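A-adding tRNA nucleotidyltransferase (Aquifex aeolicus, PDB 4WBY) adds the terminal adenosine to tRNAs that end in CC, using ATP and magnesium to complete the 3' CCA end. Local coordinates at residues A[18-23]-A[55-60]; A[33-38]-A[121-126]; A[48-53]-A[87-92]; A[151-156]-A[183-188]. All blocks are in the same frame, centred on the assembly; numbering follows the deposited sequence.

In the fold
Interactions 1, 2 and 3 belong to the head domain, the nucleotidyltransferase part of this fragment, and interaction 4 joins the chain after strand 151-152 to helix 183-194. Interactions 1 and 3, with centres 10 Å apart, touch where L57 CD2 meets F89 CE2 at 3.6 Å, so helix 54-65 couples helix 7-22 to the sheet. Interaction 2 holds ATP-binding residues and a sulfate; its nearest atoms are about 7 Å from those of interaction 3, whose strand 45-51 carries D45 and D47, the probable magnesium ligands. Interaction 4 is tied to interaction 2 by a probable hydrogen bond from T121 N to R153 O of 2.9 Å and by contact of I122 with I152.

Interaction 1 (A[18-23]-A[55-60]); sequences QIAKEM and IELAKE
L57 sends its isobutyl group between I19 and A20, and M23 passes alongside its base. The leucine CG lies 4.0 Å from I19 CG2, while its CD1 rests on A20, with A20 CB also 4.0 Å away. With CG of L57 opposite its backbone N (chi1 -169°), the branch reaches across to the other helix rather than lying along its own. The small methyl of A20 suits this spot, because it lets the two backbones come to 6.8 Å between A20 CA and L57 CA. I19 uses its CG2 methyl a second time, against the aliphatic E60 CG at 4.1 Å.

The two helices, 7-22 and 54-65, belong to the layer of the head domain in which helix 54-65 packs on the sheet by setting L57 and A58 on F89 of strand 85-91, with helix 7-22 beside it. Their short segments cross at 124° with axes 10.2 Å apart, and I19, L57 and M23 fill the space between them.

M23, following E22, reaches across with an extended thioether chain (chi2 179°). Its SD sits 3.8 Å from L57 CA, and CE lies against helix 54-65, touching both the carbonyl O of E56 and E60 CB, the latter at 3.6 Å. Truncating M23 to an alanine would probably open a gap over L57 and E60, leaving their inner flanks without the thioether that now covers them. E60 offers methylenes here and turns its carboxylate to R63 and R64.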
loop_
_atom_site.group_PDB
_atom_site.type_symbol
_atom_site.label_atom_id
_atom_site.label_comp_id
_atom_site.label_asym_id
_atom_site.label_seq_id
_atom_site.Cartn_x
_atom_site.Cartn_y
_atom_site.Cartn_z
ATOM N N GLN A 18 32.520 8.692 3.945
ATOM C CA GLN A 18 33.944 8.693 3.620
ATOM C C GLN A 18 34.157 8.983 2.140
ATOM O O GLN A 18 34.989 9.820 1.768
ATOM C CB GLN A 18 34.574 7.359 4.007
ATOM C CG GLN A 18 34.606 7.105 5.514
ATOM C CD GLN A 18 34.756 5.625 5.866
ATOM O OE1 GLN A 18 34.802 4.763 4.992
ATOM N NE2 GLN A 18 34.809 5.329 7.161
ATOM N N ILE A 19 33.406 8.295 1.288
ATOM C CA ILE A 19 33.522 8.512 -0.146
ATOM C C ILE A 19 33.099 9.938 -0.496
ATOM O O ILE A 19 33.740 10.592 -1.315
ATOM C CB ILE A 19 32.671 7.494 -0.939
ATOM C CG1 ILE A 19 33.207 6.076 -0.716
ATOM C CG2 ILE A 19 32.683 7.809 -2.425
ATOM C CD1 ILE A 19 32.303 5.001 -1.267
ATOM N N ALA A 20 32.031 10.426 0.133
ATOM C CA ALA A 20 31.596 11.799 -0.110
ATOM C C ALA A 20 32.729 12.787 0.170
ATOM O O ALA A 20 33.007 13.674 -0.648
ATOM C CB ALA A 20 30.367 12.136 0.735
ATOM N N LYS A 21 33.398 12.626 1.309
ATOM C CA LYS A 21 34.516 13.505 1.639
ATOM C C LYS A 21 35.627 13.413 0.594
ATOM O O LYS A 21 36.186 14.437 0.192
ATOM C CB LYS A 21 35.094 13.188 3.018
ATOM C CG LYS A 21 36.195 14.171 3.431
ATOM C CD LYS A 21 35.602 15.554 3.670
ATOM C CE LYS A 21 36.662 16.610 3.883
ATOM N NZ LYS A 21 37.378 16.925 2.626
ATOM N N GLU A 22 35.945 12.194 0.152
ATOM C CA GLU A 22 36.989 12.008 -0.859
ATOM C C GLU A 22 36.660 12.768 -2.144
ATOM O O GLU A 22 37.557 13.256 -2.839
ATOM C CB GLU A 22 37.185 10.523 -1.177
ATOM C CG GLU A 22 37.698 9.675 -0.023
ATOM C CD GLU A 22 37.701 8.189 -0.351
ATOM O OE1 GLU A 22 37.812 7.839 -1.545
ATOM O OE2 GLU A 22 37.584 7.368 0.585
ATOM N N MET A 23 35.367 12.871 -2.444
ATOM C CA MET A 23 34.892 13.549 -3.648
ATOM C C MET A 23 34.570 15.026 -3.442
ATOM O O MET A 23 34.167 15.718 -4.383
ATOM C CB MET A 23 33.651 12.842 -4.178
ATOM C CG MET A 23 33.908 11.412 -4.538
ATOM S SD MET A 23 32.423 10.621 -5.135
ATOM C CE MET A 23 33.153 9.122 -5.786
ATOM N N ILE A 55 25.370 10.073 -8.825
ATOM C CA ILE A 55 25.669 8.923 -9.665
ATOM C C ILE A 55 27.134 8.516 -9.531
ATOM O O ILE A 55 27.447 7.331 -9.416
ATOM C CB ILE A 55 25.316 9.206 -11.130
ATOM C CG1 ILE A 55 23.797 9.368 -11.252
ATOM C CG2 ILE A 55 25.811 8.082 -12.043
ATOM C CD1 ILE A 55 23.303 9.731 -12.643
ATOM N N GLU A 56 28.041 9.486 -9.503
ATOM C CA GLU A 56 29.447 9.129 -9.387
ATOM C C GLU A 56 29.762 8.568 -7.998
ATOM O O GLU A 56 30.586 7.666 -7.868
ATOM C CB GLU A 56 30.340 10.321 -9.727
ATOM C CG GLU A 56 30.361 10.645 -11.226
ATOM C CD GLU A 56 30.712 9.441 -12.113
ATOM O OE1 GLU A 56 31.701 8.733 -11.821
ATOM O OE2 GLU A 56 29.997 9.207 -13.113
ATOM N N LEU A 57 29.089 9.066 -6.963
ATOM C CA LEU A 57 29.287 8.503 -5.632
ATOM C C LEU A 57 28.806 7.043 -5.609
ATOM O O LEU A 57 29.502 6.151 -5.114
ATOM C CB LEU A 57 28.558 9.336 -4.567
ATOM C CG LEU A 57 28.890 9.012 -3.107
ATOM C CD1 LEU A 57 28.597 10.216 -2.247
ATOM C CD2 LEU A 57 28.116 7.817 -2.576
ATOM N N ALA A 58 27.617 6.809 -6.151
ATOM C CA ALA A 58 27.039 5.467 -6.204
ATOM C C ALA A 58 27.925 4.513 -6.990
ATOM O O ALA A 58 28.109 3.360 -6.596
ATOM C CB ALA A 58 25.642 5.508 -6.825
ATOM N N LYS A 59 28.453 4.981 -8.117
ATOM C CA LYS A 59 29.280 4.118 -8.953
ATOM C C LYS A 59 30.553 3.699 -8.213
ATOM O O LYS A 59 31.021 2.570 -8.358
ATOM C CB LYS A 59 29.621 4.815 -10.278
ATOM C CG LYS A 59 28.444 4.866 -11.248
ATOM C CD LYS A 59 28.721 5.759 -12.446
ATOM C CE LYS A 59 29.879 5.268 -13.281
ATOM N NZ LYS A 59 30.038 6.129 -14.491
ATOM N N GLU A 60 31.107 4.602 -7.410
ATOM C CA GLU A 60 32.314 4.270 -6.660
ATOM C C GLU A 60 32.014 3.291 -5.524
ATOM O O GLU A 60 32.770 2.346 -5.297
ATOM C CB GLU A 60 32.974 5.536 -6.119
ATOM C CG GLU A 60 34.181 5.281 -5.214
ATOM C CD GLU A 60 35.336 4.574 -5.922
ATOM O OE1 GLU A 60 35.383 4.576 -7.171
ATOM O OE2 GLU A 60 36.205 4.014 -5.222
#

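Interaction 2 (A[33-38]-A[121-126]); sequences VVRDIL and TINAMA. With SO4 (sulfate ion), chain D.
R35 NH1 gives N123 OD1 a hydrogen bond of 2.8 Å, and the same nitrogen turns to O1 of the sulfate at 3.2 Å. The amide oxygen is approached from above its carbonyl plane (47° out of it), and the guanidinium and amide planes stand 76° apart although the two side chains run side by side. R35 NH2 also reaches sulfate O1, so that oxygen takes two donors of one guanidinium at its edge.

Next in sequence, D36 takes the NE side: R35 NE meets D36 OD1 at 3.0 Å, in the guanidinium plane but above that of the carboxylate, and NH2 adds weak bonds to the same carboxylate. A bend at chi3 (63°) turns the arginine head so that N123, D36 and the anion can all share it. Its aliphatic part packs on I122, with R35 CB 3.4 Å from the carbonyl O of I122 and its CD near the CD1 methyl. D119 accepts a hydrogen bond from N123 ND2, which helps turn OD1 to the arginine.

Below this polar layer helix 32-38 packs on the loop leading to strand 126-128. V34 CG1 touches M125 CB at 3.9 Å, and L38 CD1 meets the methionine CE at 3.6 Å; the flexible thioether bends to follow the leucine.

R35 and N123 both bind ATP, as do R172 and R176, which also hydrogen-bond the sulfate. This anion, probably from the crystallisation liquor, is gathered by three arginines, one of them fixed in rotation by D36 and N123, consistent with a pocket for phosphate groups of the nucleotide.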
loop_
_atom_site.group_PDB
_atom_site.type_symbol
_atom_site.label_atom_id
_atom_site.label_comp_id
_atom_site.label_asym_id
_atom_site.label_seq_id
_atom_site.Cartn_x
_atom_site.Cartn_y
_atom_site.Cartn_z
ATOM N N VAL A 33 12.621 7.087 4.895
ATOM C CA VAL A 33 13.514 6.176 5.610
ATOM C C VAL A 33 13.892 6.749 6.984
ATOM O O VAL A 33 13.974 6.021 7.974
ATOM C CB VAL A 33 14.775 5.887 4.788
ATOM C CG1 VAL A 33 15.692 4.963 5.558
ATOM C CG2 VAL A 33 14.372 5.275 3.456
ATOM N N VAL A 34 14.082 8.063 7.051
ATOM C CA VAL A 34 14.409 8.699 8.321
ATOM C C VAL A 34 13.201 8.641 9.249
ATOM O O VAL A 34 13.339 8.335 10.433
ATOM C CB VAL A 34 14.872 10.163 8.116
ATOM C CG1 VAL A 34 15.090 10.852 9.452
ATOM C CG2 VAL A 34 16.160 10.196 7.271
ATOM N N ARG A 35 12.018 8.918 8.705
ATOM C CA ARG A 35 10.773 8.724 9.446
ATOM C C ARG A 35 10.714 7.313 10.035
ATOM O O ARG A 35 10.459 7.132 11.232
ATOM C CB ARG A 35 9.568 8.976 8.536
ATOM C CG ARG A 35 8.205 8.743 9.191
ATOM C CD ARG A 35 7.126 8.493 8.136
ATOM N NE ARG A 35 7.422 7.266 7.391
ATOM C CZ ARG A 35 7.362 7.127 6.072
ATOM N NH1 ARG A 35 6.990 8.141 5.301
ATOM N NH2 ARG A 35 7.657 5.948 5.526
ATOM N N ASP A 36 10.958 6.304 9.203
ATOM C CA ASP A 36 10.805 4.933 9.667
ATOM C C ASP A 36 11.863 4.549 10.709
ATOM O O ASP A 36 11.575 3.792 11.633
ATOM C CB ASP A 36 10.822 3.970 8.476
ATOM C CG ASP A 36 9.526 4.034 7.673
ATOM O OD1 ASP A 36 8.547 4.621 8.189
ATOM O OD2 ASP A 36 9.483 3.514 6.542
ATOM N N ILE A 37 13.075 5.083 10.585
ATOM C CA ILE A 37 14.079 4.877 11.623
ATOM C C ILE A 37 13.601 5.485 12.944
ATOM O O ILE A 37 13.705 4.861 14.004
ATOM C CB ILE A 37 15.437 5.474 11.219
ATOM C CG1 ILE A 37 16.054 4.649 10.087
ATOM C CG2 ILE A 37 16.383 5.548 12.413
ATOM C CD1 ILE A 37 17.270 5.296 9.461
ATOM N N LEU A 38 13.052 6.693 12.883
ATOM C CA LEU A 38 12.516 7.331 14.096
ATOM C C LEU A 38 11.308 6.583 14.656
ATOM O O LEU A 38 11.040 6.665 15.852
ATOM C CB LEU A 38 12.142 8.787 13.824
ATOM C CG LEU A 38 13.350 9.700 13.610
ATOM C CD1 LEU A 38 12.909 11.043 13.020
ATOM C CD2 LEU A 38 14.105 9.909 14.919
ATOM N N THR A 121 5.997 17.285 6.860
ATOM C CA THR A 121 7.166 17.563 7.685
ATOM C C THR A 121 7.825 16.288 8.202
ATOM O O THR A 121 9.052 16.226 8.311
ATOM C CB THR A 121 6.831 18.471 8.879
ATOM O OG1 THR A 121 5.843 17.843 9.698
ATOM C CG2 THR A 121 6.314 19.836 8.401
ATOM N N ILE A 122 7.035 15.261 8.497
ATOM C CA ILE A 122 7.621 14.048 9.049
ATOM C C ILE A 122 8.405 13.275 7.989
ATOM O O ILE A 122 9.175 12.377 8.328
ATOM C CB ILE A 122 6.565 13.126 9.697
ATOM C CG1 ILE A 122 5.538 12.638 8.666
ATOM C CG2 ILE A 122 5.916 13.811 10.908
ATOM C CD1 ILE A 122 4.614 11.540 9.191
ATOM N N ASN A 123 8.220 13.642 6.719
ATOM C CA ASN A 123 8.939 13.025 5.599
ATOM C C ASN A 123 10.064 13.894 5.049
ATOM O O ASN A 123 10.666 13.570 4.014
ATOM C CB ASN A 123 7.970 12.698 4.458
ATOM C CG ASN A 123 6.933 11.681 4.852
ATOM O OD1 ASN A 123 7.134 10.897 5.782
ATOM N ND2 ASN A 123 5.805 11.680 4.142
ATOM N N ALA A 124 10.359 14.987 5.741
ATOM C CA ALA A 124 11.277 15.980 5.210
ATOM C C ALA A 124 12.512 16.146 6.090
ATOM O O ALA A 124 13.138 17.200 6.094
ATOM C CB ALA A 124 10.563 17.315 5.041
ATOM N N MET A 125 12.873 15.097 6.818
ATOM C CA MET A 125 14.083 15.117 7.635
ATOM C C MET A 125 15.225 14.351 6.993
ATOM O O MET A 125 15.024 13.572 6.057
ATOM C CB MET A 125 13.796 14.555 9.024
ATOM C CG MET A 125 12.842 15.460 9.803
ATOM S SD MET A 125 12.393 14.840 11.434
ATOM C CE MET A 125 11.241 13.552 10.985
ATOM N N ALA A 126 16.428 14.581 7.503
ATOM C CA ALA A 126 17.616 13.904 7.002
ATOM C C ALA A 126 18.524 13.504 8.157
ATOM O O ALA A 126 18.432 14.057 9.257
ATOM C CB ALA A 126 18.369 14.798 6.028
HETATM S S SO4 D . 6.524 5.684 1.900
HETATM O O1 SO4 D . 7.333 6.779 2.468
HETATM O O2 SO4 D . 6.055 4.854 3.005
HETATM O O3 SO4 D . 5.391 6.203 1.134
HETATM O O4 SO4 D . 7.385 4.880 1.039
#

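Interaction 3 (A[48-53]-A[87-92]); sequences FVVEGN and LEFATA
Four backbone hydrogen bonds join the strands: F48 N to E88 O at 2.8 Å, A90 N to F48 O, V50 N to A90 O, and A92 N to V50 O. The first and third meet their oxygens nearly end-on, whereas the donors A90 N and A92 N are tilted from the carbonyl planes. F48 O takes a second donor, a water that also bonds E88 OE2 at 2.7 Å and so links the carboxylate to the backbone.

This is the parallel pairing of strands 45-51 and 85-91 in the mixed sheet of the nucleotidyltransferase head. V49, facing R118 of the ATP site, lies on the face with A90, and its CG1 packs on A92 CB at 3.7 Å. F48, V50, F89 and T91 occupy the other face, where helix 54-65 covers F89.

There the F48 and F89 rings lie almost parallel, planes 4° apart, but are slid so far that they barely overlap; centroids are 4.8 Å apart. F48 CD1 stands over one face of F89, 3.6 Å from its CE2, while V50 CG2 comes to the F89 edge. L87 CD2 lies at the edge of F48. A serine in place of F48 would probably open a gap over part of one F89 face and leave the L87 methyl without its aromatic neighbour. Just beyond E51, G52 adopts backbone angles that would jam any CB against E51 O, and its own carbonyl O meets T91 CG2 at 3.3 Å.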
loop_
_atom_site.group_PDB
_atom_site.type_symbol
_atom_site.label_atom_id
_atom_site.label_comp_id
_atom_site.label_asym_id
_atom_site.label_seq_id
_atom_site.Cartn_x
_atom_site.Cartn_y
_atom_site.Cartn_z
ATOM N N PHE A 48 19.532 8.003 -0.114
ATOM C CA PHE A 48 20.502 9.063 0.146
ATOM C C PHE A 48 20.302 10.238 -0.783
ATOM O O PHE A 48 19.969 10.054 -1.957
ATOM C CB PHE A 48 21.942 8.573 -0.043
ATOM C CG PHE A 48 22.402 7.568 0.961
ATOM C CD1 PHE A 48 22.205 6.213 0.748
ATOM C CD2 PHE A 48 23.096 7.972 2.097
ATOM C CE1 PHE A 48 22.658 5.273 1.665
ATOM C CE2 PHE A 48 23.554 7.034 3.013
ATOM C CZ PHE A 48 23.338 5.683 2.792
ATOM N N VAL A 49 20.558 11.439 -0.273
ATOM C CA VAL A 49 20.674 12.618 -1.116
ATOM C C VAL A 49 22.111 13.100 -1.036
ATOM O O VAL A 49 22.721 13.124 0.043
ATOM C CB VAL A 49 19.685 13.737 -0.712
ATOM C CG1 VAL A 49 20.084 15.091 -1.316
ATOM C CG2 VAL A 49 18.288 13.369 -1.157
ATOM N N VAL A 50 22.658 13.452 -2.193
ATOM C CA VAL A 50 24.025 13.924 -2.291
ATOM C C VAL A 50 24.018 15.362 -2.765
ATOM O O VAL A 50 23.344 15.690 -3.738
ATOM C CB VAL A 50 24.850 13.052 -3.263
ATOM C CG1 VAL A 50 26.311 13.543 -3.364
ATOM C CG2 VAL A 50 24.782 11.582 -2.839
ATOM N N GLU A 51 24.744 16.226 -2.067
ATOM C CA GLU A 51 24.981 17.565 -2.573
ATOM C C GLU A 51 26.163 17.449 -3.514
ATOM O O GLU A 51 27.314 17.520 -3.088
ATOM C CB GLU A 51 25.241 18.558 -1.436
ATOM C CG GLU A 51 23.976 18.901 -0.633
ATOM C CD GLU A 51 24.254 19.709 0.630
ATOM O OE1 GLU A 51 25.271 19.464 1.299
ATOM O OE2 GLU A 51 23.447 20.599 0.960
ATOM N N GLY A 52 25.862 17.235 -4.793
ATOM C CA GLY A 52 26.870 16.918 -5.783
ATOM C C GLY A 52 26.449 15.718 -6.610
ATOM O O GLY A 52 25.286 15.322 -6.593
ATOM N N ASN A 53 27.397 15.134 -7.335
ATOM C CA ASN A 53 27.079 14.078 -8.287
ATOM C C ASN A 53 26.805 12.724 -7.625
ATOM O O ASN A 53 27.727 11.940 -7.375
ATOM C CB ASN A 53 28.211 13.950 -9.308
ATOM C CG ASN A 53 27.805 13.149 -10.528
ATOM O OD1 ASN A 53 27.017 12.210 -10.430
ATOM N ND2 ASN A 53 28.337 13.518 -11.688
ATOM N N LEU A 87 19.782 0.389 -2.077
ATOM C CA LEU A 87 20.232 1.763 -1.939
ATOM C C LEU A 87 19.834 2.631 -3.127
ATOM O O LEU A 87 19.948 2.225 -4.287
ATOM C CB LEU A 87 21.754 1.802 -1.768
ATOM C CG LEU A 87 22.335 0.888 -0.691
ATOM C CD1 LEU A 87 23.853 0.918 -0.767
ATOM C CD2 LEU A 87 21.842 1.272 0.705
ATOM N N GLU A 88 19.379 3.839 -2.828
ATOM C CA GLU A 88 19.154 4.850 -3.847
ATOM C C GLU A 88 19.988 6.074 -3.514
ATOM O O GLU A 88 20.038 6.492 -2.356
ATOM C CB GLU A 88 17.680 5.237 -3.935
ATOM C CG GLU A 88 17.449 6.439 -4.830
ATOM C CD GLU A 88 16.037 6.965 -4.749
ATOM O OE1 GLU A 88 15.119 6.243 -5.189
ATOM O OE2 GLU A 88 15.844 8.097 -4.245
ATOM N N PHE A 89 20.637 6.640 -4.528
ATOM C CA PHE A 89 21.396 7.874 -4.395
ATOM C C PHE A 89 20.829 8.907 -5.351
ATOM O O PHE A 89 20.736 8.653 -6.549
ATOM C CB PHE A 89 22.881 7.637 -4.686
ATOM C CG PHE A 89 23.555 6.797 -3.658
ATOM C CD1 PHE A 89 23.500 5.414 -3.728
ATOM C CD2 PHE A 89 24.217 7.385 -2.595
ATOM C CE1 PHE A 89 24.107 4.642 -2.763
ATOM C CE2 PHE A 89 24.818 6.615 -1.624
ATOM C CZ PHE A 89 24.770 5.247 -1.712
ATOM N N ALA A 90 20.447 10.061 -4.825
ATOM C CA ALA A 90 19.851 11.111 -5.638
ATOM C C ALA A 90 20.593 12.415 -5.440
ATOM O O ALA A 90 21.015 12.738 -4.340
ATOM C CB ALA A 90 18.366 11.292 -5.303
ATOM N N THR A 91 20.775 13.144 -6.526
ATOM C CA THR A 91 21.357 14.473 -6.470
ATOM C C THR A 91 20.338 15.434 -5.858
ATOM O O THR A 91 19.165 15.415 -6.232
ATOM C CB THR A 91 21.776 14.934 -7.883
ATOM O OG1 THR A 91 22.734 14.010 -8.422
ATOM C CG2 THR A 91 22.377 16.331 -7.859
ATOM N N ALA A 92 20.774 16.264 -4.913
ATOM C CA ALA A 92 19.895 17.288 -4.328
ATOM C C ALA A 92 19.309 18.169 -5.421
ATOM O O ALA A 92 20.044 18.648 -6.276
ATOM C CB ALA A 92 20.661 18.146 -3.322
HETATM O O HOH W 1 17.120 9.608 -2.358
HETATM O O HOH W 2 23.227 18.686 -5.856
#

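Interaction 4 (A[151-156]-A[183-188]); sequences VIRVLH and RSTEKL. With GOL (glycerol), chain G.
The guanidinium of R153, whose CG passes 3.8 Å from T185 OG1, has glycerol O2 at its edge and in its plane. The bond from R153 NH1 to that hydroxyl is 2.9 Å and nearly straight, at 172°. A bend at chi3 (-53°) swings the head toward the glycerol while NE keeps a salt bridge to D146. The neighbouring glycerol hydroxyl, O3, shares a hydrogen bond of 2.9 Å with S184 OG, and C1 comes obliquely to the R183 guanidinium. The molecule, probably from the crystallisation liquor, thus bridges the two segments.

T185 carries the direct contact. Its OG1 accepts a hydrogen bond from V154 N at 3.1 Å, lying also beside R153 CA, and its CG2 methyl rests against the carbonyl O of I152 at 3.7 Å. Threonine suits the place because one branch is polar and the other apolar, and with OG1 opposite its own carbonyl carbon (chi1 -68°) the oxygen faces the chain leaving strand 151-152. One turn further along the helix, L188 CD1 touches V154 CG2 at 4.1 Å, and F160 packs against V154, T185 and L188 together.

The short strands 151-152 and 180-181 pair in parallel, and here helix 183-194, just after the second, is held against the loop that follows the first. Since V154 and T185 are both buried, the hydroxyl probably satisfies an amide beyond the short strand pairing, which would tie the chain past I152 to the first turn of the helix.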
loop_
_atom_site.group_PDB
_atom_site.type_symbol
_atom_site.label_atom_id
_atom_site.label_comp_id
_atom_site.label_asym_id
_atom_site.label_seq_id
_atom_site.Cartn_x
_atom_site.Cartn_y
_atom_site.Cartn_z
ATOM N N VAL A 151 1.011 14.607 13.971
ATOM C CA VAL A 151 0.441 15.551 13.026
ATOM C C VAL A 151 1.006 15.382 11.616
ATOM O O VAL A 151 2.224 15.306 11.423
ATOM C CB VAL A 151 0.695 17.012 13.498
ATOM C CG1 VAL A 151 0.391 18.003 12.385
ATOM C CG2 VAL A 151 -0.135 17.308 14.753
ATOM N N ILE A 152 0.104 15.321 10.638
ATOM C CA ILE A 152 0.452 15.437 9.221
ATOM C C ILE A 152 0.331 16.907 8.803
ATOM O O ILE A 152 -0.752 17.492 8.851
ATOM C CB ILE A 152 -0.454 14.557 8.330
ATOM C CG1 ILE A 152 -0.344 13.078 8.730
ATOM C CG2 ILE A 152 -0.121 14.745 6.855
ATOM C CD1 ILE A 152 1.056 12.482 8.628
ATOM N N ARG A 153 1.447 17.489 8.380
ATOM C CA ARG A 153 1.542 18.909 8.072
ATOM C C ARG A 153 2.305 19.112 6.776
ATOM O O ARG A 153 3.411 18.584 6.626
ATOM C CB ARG A 153 2.266 19.644 9.207
ATOM C CG ARG A 153 2.239 21.149 9.080
ATOM C CD ARG A 153 3.189 21.822 10.051
ATOM N NE ARG A 153 2.966 21.375 11.422
ATOM C CZ ARG A 153 2.060 21.879 12.250
ATOM N NH1 ARG A 153 1.271 22.881 11.861
ATOM N NH2 ARG A 153 1.946 21.371 13.472
ATOM N N VAL A 154 1.742 19.882 5.842
ATOM C CA VAL A 154 2.484 20.217 4.628
ATOM C C VAL A 154 3.634 21.195 4.926
ATOM O O VAL A 154 3.654 21.867 5.964
ATOM C CB VAL A 154 1.562 20.811 3.529
ATOM C CG1 VAL A 154 0.584 19.748 3.025
ATOM C CG2 VAL A 154 0.847 22.073 4.026
ATOM N N LEU A 155 4.580 21.275 3.998
ATOM C CA LEU A 155 5.778 22.102 4.168
ATOM C C LEU A 155 5.564 23.570 3.826
ATOM O O LEU A 155 6.339 24.436 4.257
ATOM C CB LEU A 155 6.923 21.546 3.314
ATOM C CG LEU A 155 7.237 20.052 3.457
ATOM C CD1 LEU A 155 8.544 19.706 2.771
ATOM C CD2 LEU A 155 7.290 19.637 4.901
ATOM N N HIS A 156 4.541 23.832 3.018
ATOM C CA HIS A 156 4.215 25.178 2.566
ATOM C C HIS A 156 2.739 25.199 2.212
ATOM O O HIS A 156 2.193 24.178 1.794
ATOM C CB HIS A 156 5.064 25.528 1.332
ATOM C CG HIS A 156 4.831 26.908 0.789
ATOM N ND1 HIS A 156 3.691 27.260 0.095
ATOM C CD2 HIS A 156 5.600 28.021 0.836
ATOM C CE1 HIS A 156 3.766 28.532 -0.254
ATOM N NE2 HIS A 156 4.913 29.018 0.188
ATOM N N ARG A 183 -4.286 21.740 11.770
ATOM C CA ARG A 183 -5.473 22.552 11.534
ATOM C C ARG A 183 -5.413 23.266 10.187
ATOM O O ARG A 183 -6.374 23.212 9.416
ATOM C CB ARG A 183 -5.659 23.557 12.670
ATOM C CG ARG A 183 -5.955 22.886 13.995
ATOM C CD ARG A 183 -5.998 23.893 15.137
ATOM N NE ARG A 183 -5.816 23.246 16.432
ATOM C CZ ARG A 183 -4.671 23.242 17.108
ATOM N NH1 ARG A 183 -3.607 23.861 16.611
ATOM N NH2 ARG A 183 -4.589 22.628 18.281
ATOM N N SER A 184 -4.290 23.912 9.880
ATOM C CA SER A 184 -4.201 24.610 8.598
ATOM C C SER A 184 -4.096 23.624 7.435
ATOM O O SER A 184 -4.663 23.862 6.373
ATOM C CB SER A 184 -3.021 25.581 8.567
ATOM O OG SER A 184 -1.796 24.911 8.765
ATOM N N THR A 185 -3.374 22.526 7.628
ATOM C CA THR A 185 -3.273 21.512 6.575
ATOM C C THR A 185 -4.658 20.958 6.226
ATOM O O THR A 185 -4.970 20.750 5.048
ATOM C CB THR A 185 -2.315 20.380 6.990
ATOM O OG1 THR A 185 -0.983 20.907 7.042
ATOM C CG2 THR A 185 -2.335 19.216 5.993
ATOM N N GLU A 186 -5.489 20.732 7.240
ATOM C CA GLU A 186 -6.857 20.282 6.992
ATOM C C GLU A 186 -7.655 21.311 6.183
ATOM O O GLU A 186 -8.382 20.948 5.255
ATOM C CB GLU A 186 -7.585 19.984 8.304
ATOM C CG GLU A 186 -8.978 19.382 8.072
ATOM C CD GLU A 186 -9.740 19.124 9.348
ATOM O OE1 GLU A 186 -9.701 19.987 10.248
ATOM O OE2 GLU A 186 -10.386 18.060 9.450
ATOM N N LYS A 187 -7.534 22.586 6.537
ATOM C CA LYS A 187 -8.223 23.634 5.783
ATOM C C LYS A 187 -7.773 23.622 4.335
ATOM O O LYS A 187 -8.586 23.747 3.412
ATOM C CB LYS A 187 -7.962 25.015 6.382
ATOM C CG LYS A 187 -8.598 25.250 7.715
ATOM C CD LYS A 187 -8.262 26.639 8.226
ATOM C CE LYS A 187 -8.726 26.792 9.665
ATOM N NZ LYS A 187 -8.320 28.099 10.243
ATOM N N LEU A 188 -6.465 23.504 4.136
ATOM C CA LEU A 188 -5.914 23.522 2.786
ATOM C C LEU A 188 -6.393 22.324 1.983
ATOM O O LEU A 188 -6.684 22.443 0.797
ATOM C CB LEU A 188 -4.386 23.546 2.836
ATOM C CG LEU A 188 -3.789 24.837 3.395
ATOM C CD1 LEU A 188 -2.315 24.637 3.732
ATOM C CD2 LEU A 188 -3.975 25.976 2.401
HETATM C C1 GOL G . -2.301 22.640 13.927
HETATM O O1 GOL G . -1.250 22.298 14.802
HETATM C C2 GOL G . -1.884 24.003 13.389
HETATM O O2 GOL G . -0.541 24.146 13.772
HETATM C C3 GOL G . -1.920 24.106 11.871
HETATM O O3 GOL G . -1.278 25.329 11.578
#